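Local coordinates for putative flavoprotein decarboxylase (Streptomyces olivoviridis, PDB 6JLS) that binds flavin mononucleotide and serves as an FMN-dependent cysteine decarboxylase in the biosynthesis of thioviridamide, at residues T18-L23 with R46-L51; A31-A36 with N62-F67. All blocks are in the same frame, centred on the assembly; numbering follows the deposited sequence.

Interaction 1. Residues T18-L23 with R46-L51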
# COMPACT_ATOMS: atom_id res chain seq x y z
N THR A 18 -6.18 -38.90 -14.82
CA THR A 18 -5.97 -37.51 -14.43
C THR A 18 -7.33 -36.93 -14.03
O THR A 18 -8.22 -36.80 -14.88
CB THR A 18 -5.37 -36.70 -15.57
OG1 THR A 18 -4.07 -37.21 -15.89
CG2 THR A 18 -5.25 -35.24 -15.19
N LEU A 19 -7.48 -36.59 -12.76
CA LEU A 19 -8.73 -36.02 -12.26
C LEU A 19 -8.53 -34.60 -11.78
O LEU A 19 -7.60 -34.31 -11.01
CB LEU A 19 -9.31 -36.88 -11.13
CG LEU A 19 -10.68 -36.41 -10.64
CD1 LEU A 19 -11.59 -37.59 -10.40
CD2 LEU A 19 -10.58 -35.56 -9.38
N THR A 20 -9.41 -33.70 -12.20
CA THR A 20 -9.40 -32.32 -11.73
C THR A 20 -10.59 -32.09 -10.81
O THR A 20 -11.74 -32.31 -11.20
CB THR A 20 -9.41 -31.34 -12.90
OG1 THR A 20 -8.20 -31.49 -13.65
CG2 THR A 20 -9.52 -29.91 -12.40
N MET A 21 -10.29 -31.64 -9.59
CA MET A 21 -11.26 -31.33 -8.55
C MET A 21 -11.44 -29.81 -8.46
O MET A 21 -10.46 -29.06 -8.33
CB MET A 21 -10.73 -31.90 -7.22
CG MET A 21 -11.45 -31.47 -5.97
SD MET A 21 -10.83 -32.37 -4.49
CE MET A 21 -9.19 -32.83 -5.02
N CYS A 22 -12.69 -29.34 -8.53
CA CYS A 22 -12.97 -27.91 -8.43
C CYS A 22 -13.72 -27.60 -7.14
O CYS A 22 -14.64 -28.33 -6.74
CB CYS A 22 -13.79 -27.40 -9.62
SG CYS A 22 -12.98 -27.50 -11.25
N LEU A 23 -13.34 -26.51 -6.49
CA LEU A 23 -13.90 -26.10 -5.20
C LEU A 23 -14.55 -24.73 -5.32
O LEU A 23 -13.92 -23.78 -5.79
CB LEU A 23 -12.82 -26.09 -4.13
CG LEU A 23 -12.10 -27.42 -3.86
CD1 LEU A 23 -11.16 -27.26 -2.66
CD2 LEU A 23 -13.11 -28.51 -3.59
N ARG A 46 -2.81 -38.49 -11.62
CA ARG A 46 -2.63 -37.05 -11.56
C ARG A 46 -3.87 -36.44 -10.93
O ARG A 46 -4.99 -36.74 -11.35
CB ARG A 46 -2.43 -36.43 -12.93
CG ARG A 46 -1.09 -36.65 -13.51
CD ARG A 46 -0.34 -35.35 -13.68
NE ARG A 46 1.05 -35.62 -14.00
CZ ARG A 46 2.01 -35.73 -13.09
NH1 ARG A 46 1.73 -35.59 -11.80
NH2 ARG A 46 3.26 -35.98 -13.46
N LEU A 47 -3.66 -35.57 -9.95
CA LEU A 47 -4.74 -34.83 -9.33
C LEU A 47 -4.46 -33.35 -9.52
O LEU A 47 -3.35 -32.89 -9.24
CB LEU A 47 -4.84 -35.16 -7.85
CG LEU A 47 -5.95 -34.48 -7.07
CD1 LEU A 47 -7.31 -34.90 -7.64
CD2 LEU A 47 -5.81 -34.86 -5.61
N HIS A 48 -5.46 -32.62 -10.03
CA HIS A 48 -5.43 -31.16 -10.07
C HIS A 48 -6.58 -30.59 -9.25
O HIS A 48 -7.64 -31.20 -9.13
CB HIS A 48 -5.57 -30.63 -11.49
CG HIS A 48 -4.54 -31.15 -12.44
ND1 HIS A 48 -3.22 -30.78 -12.39
CD2 HIS A 48 -4.66 -31.99 -13.50
CE1 HIS A 48 -2.56 -31.38 -13.36
NE2 HIS A 48 -3.41 -32.12 -14.05
N VAL A 49 -6.37 -29.39 -8.71
CA VAL A 49 -7.38 -28.70 -7.92
C VAL A 49 -7.46 -27.26 -8.38
O VAL A 49 -6.42 -26.61 -8.58
CB VAL A 49 -7.09 -28.76 -6.40
CG1 VAL A 49 -8.17 -28.02 -5.64
CG2 VAL A 49 -7.03 -30.20 -5.94
N ALA A 50 -8.68 -26.77 -8.58
CA ALA A 50 -8.93 -25.38 -8.93
C ALA A 50 -9.96 -24.82 -7.96
O ALA A 50 -10.87 -25.53 -7.52
CB ALA A 50 -9.46 -25.25 -10.36
N LEU A 51 -9.81 -23.53 -7.63
CA LEU A 51 -10.64 -22.86 -6.64
C LEU A 51 -11.28 -21.63 -7.26
O LEU A 51 -10.65 -20.91 -8.04
CB LEU A 51 -9.82 -22.43 -5.38
CG LEU A 51 -9.25 -23.49 -4.42
CD1 LEU A 51 -8.25 -24.39 -5.10
CD2 LEU A 51 -8.59 -22.81 -3.23
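M21 and V49 are paired on two neighbouring parallel strands, 18-23 and 46-51, their side chains side by side on one face. The strands belong to a right-handed beta-alpha-beta unit, with helix 32-40 between them. Five backbone bonds join them. H48 and A50 each give N and O to the ladder, bonding L19 O, M21 N, M21 O and L23 N. M21 N to H48 O is the shortest, 2.7 Å and nearly straight at 175°.

The M21 side chain stands out from the face that carries L19, L23, L47, V49 and L51. Its CB passes H48 O at 3.7 Å. CG stands anti to the backbone N (chi1 169°), and the chain stays extended through SD. A bend at chi3, 24°, then turns CE to the other strand. CE lies 3.5 Å from V49 CG2 and 3.8 Å from L47 CD1. The same L47 CD1 also meets L19 CD2, at 3.8 Å. Helix 32-40 covers this face through A36 and L39, and helix 182-193 adds F185.

Polar groups collect on the other face, at the start of the strands. T20 OG1 lies near the plane of the H48 ring, at its edge, 3.6 Å from CD2. T18 CG2 meets the same ring edge, 3.7 Å from CD2. T20 OG1 is hydrogen-bonded to S93, and H48 ND1 bonds the backbone N of S71. These serines come just before strands 95-101 and 72-73, which flank this pair. Further along, C22 and A50 pack under helix 117-124.

The chemistry is divided by face. On one side all six side chains are apolar, and helices 32-40 and 182-193 pack on them. The other holds a buried imidazole with ND1 satisfied, while its NE2 has no partner in the model.

Interaction 2. Residues A31-A36 with N62-F67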
# COMPACT_ATOMS: atom_id res chain seq x y z
N ALA A 31 -13.36 -29.60 3.12
CA ALA A 31 -13.09 -31.02 2.92
C ALA A 31 -12.17 -31.28 1.73
O ALA A 31 -11.83 -32.45 1.50
CB ALA A 31 -14.42 -31.75 2.71
N GLY A 32 -11.81 -30.24 0.98
CA GLY A 32 -10.98 -30.38 -0.20
C GLY A 32 -9.71 -31.16 0.08
O GLY A 32 -9.43 -32.16 -0.59
N PRO A 33 -8.92 -30.71 1.07
CA PRO A 33 -7.67 -31.43 1.39
C PRO A 33 -7.90 -32.87 1.80
O PRO A 33 -7.12 -33.76 1.41
CB PRO A 33 -7.08 -30.60 2.54
CG PRO A 33 -7.60 -29.22 2.32
CD PRO A 33 -9.01 -29.43 1.80
N HIS A 34 -8.95 -33.14 2.59
CA HIS A 34 -9.26 -34.52 2.95
C HIS A 34 -9.62 -35.34 1.71
O HIS A 34 -9.14 -36.47 1.56
CB HIS A 34 -10.38 -34.54 3.99
CG HIS A 34 -10.93 -35.91 4.26
ND1 HIS A 34 -10.12 -37.00 4.52
CD2 HIS A 34 -12.20 -36.37 4.30
CE1 HIS A 34 -10.87 -38.07 4.71
NE2 HIS A 34 -12.14 -37.72 4.58
N MET A 35 -10.43 -34.78 0.80
CA MET A 35 -10.80 -35.48 -0.43
C MET A 35 -9.59 -35.70 -1.33
O MET A 35 -9.43 -36.77 -1.93
CB MET A 35 -11.89 -34.71 -1.20
CG MET A 35 -13.18 -34.45 -0.42
SD MET A 35 -14.47 -33.44 -1.25
CE MET A 35 -13.60 -31.95 -1.76
N ALA A 36 -8.72 -34.69 -1.45
CA ALA A 36 -7.53 -34.85 -2.27
C ALA A 36 -6.63 -35.95 -1.73
O ALA A 36 -6.00 -36.68 -2.50
CB ALA A 36 -6.77 -33.52 -2.35
N ASN A 62 -2.27 -23.67 0.30
CA ASN A 62 -1.23 -24.39 1.03
C ASN A 62 -1.78 -25.60 1.77
O ASN A 62 -1.02 -26.53 2.06
CB ASN A 62 -0.52 -23.43 1.99
CG ASN A 62 0.52 -22.61 1.28
OD1 ASN A 62 0.62 -22.67 0.06
ND2 ASN A 62 1.32 -21.85 2.03
N SER A 63 -3.08 -25.62 2.07
CA SER A 63 -3.68 -26.81 2.67
C SER A 63 -3.89 -27.93 1.65
O SER A 63 -4.00 -29.10 2.06
CB SER A 63 -5.01 -26.45 3.31
OG SER A 63 -6.05 -26.31 2.35
N LEU A 64 -3.95 -27.61 0.35
CA LEU A 64 -4.15 -28.58 -0.73
C LEU A 64 -2.84 -29.09 -1.32
O LEU A 64 -2.75 -30.28 -1.65
CB LEU A 64 -4.99 -27.95 -1.86
CG LEU A 64 -6.43 -27.64 -1.47
CD1 LEU A 64 -7.00 -26.54 -2.35
CD2 LEU A 64 -7.30 -28.90 -1.53
N ARG A 65 -1.84 -28.22 -1.46
CA ARG A 65 -0.63 -28.60 -2.17
C ARG A 65 0.01 -29.89 -1.67
O ARG A 65 0.46 -30.68 -2.52
CB ARG A 65 0.36 -27.43 -2.14
CG ARG A 65 0.29 -26.59 -3.40
CD ARG A 65 0.75 -25.16 -3.17
NE ARG A 65 0.38 -24.29 -4.29
CZ ARG A 65 0.35 -22.97 -4.21
NH1 ARG A 65 0.65 -22.36 -3.07
NH2 ARG A 65 0.00 -22.25 -5.27
N PRO A 66 0.07 -30.19 -0.36
CA PRO A 66 0.75 -31.43 0.06
C PRO A 66 0.08 -32.69 -0.44
O PRO A 66 0.73 -33.74 -0.45
CB PRO A 66 0.71 -31.35 1.60
CG PRO A 66 0.51 -29.91 1.92
CD PRO A 66 -0.34 -29.38 0.81
N PHE A 67 -1.18 -32.62 -0.86
CA PHE A 67 -1.91 -33.80 -1.30
C PHE A 67 -2.12 -33.86 -2.80
O PHE A 67 -2.72 -34.82 -3.30
CB PHE A 67 -3.27 -33.87 -0.59
CG PHE A 67 -3.15 -33.76 0.90
CD1 PHE A 67 -3.47 -32.58 1.55
CD2 PHE A 67 -2.69 -34.83 1.64
CE1 PHE A 67 -3.35 -32.48 2.92
CE2 PHE A 67 -2.57 -34.74 3.01
CZ PHE A 67 -2.89 -33.55 3.65
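P33 packs against S63, L64 and F67, joining the first turn of helix 32-40 to the short helix 61-64 and the 3-10 turn after it. Helix 32-40 is the crossover helix of a beta-alpha-beta unit in this flavoprotein fold, and segment 62-67 follows the second strand of that unit.

The apolar contacts come from L64, A36 and F67. L64 CD2 reaches over the G32-P33 peptide, 3.6 Å from P33 N and 3.8 Å from P33 CD. With CG anti to the carbonyl carbon (chi1 -67°), the L64 side chain carries CD2 to P33, and the two side chains cross at a slant. A36 CB meets F67 CB at 3.9 Å.

Polar atoms touch carbon here. P33 CG sits 3.3 Å from S63 OG, which is hydrogen-bonded to T60 O, just before helix 61-64. P33 CB lies 3.5 Å from S63 O.

A second subunit, another copy of this protein, packs here: its V30 touches P33 and S63, and its V27 touches F67.

The F67 ring is met in two ways: P33 O stands over one face, offset toward the rim, 3.8 Å from CD1, while S63 O lies in the ring plane at its edge.

In the fold
The two interactions lie about 10 Å apart, centre to centre, and their segments alternate along the chain: strand 18-23, helix 32-40, strand 46-51, then segment 62-67. Interaction 1 is in the parallel sheet, and interaction 2 lies in the helical layer on one of its faces. They touch directly. M21 CE meets A36 CB at 3.7 Å, and L51 CD1 meets L64 CD1 at 3.7 Å. Strand, crossover helix and following helix thus form one continuous packed unit. Interaction 1 is buried within the subunit. Interaction 2 continues outward to neighbouring subunits, so this unit connects the sheet, near whose strand ends FMN binds, to the assembly.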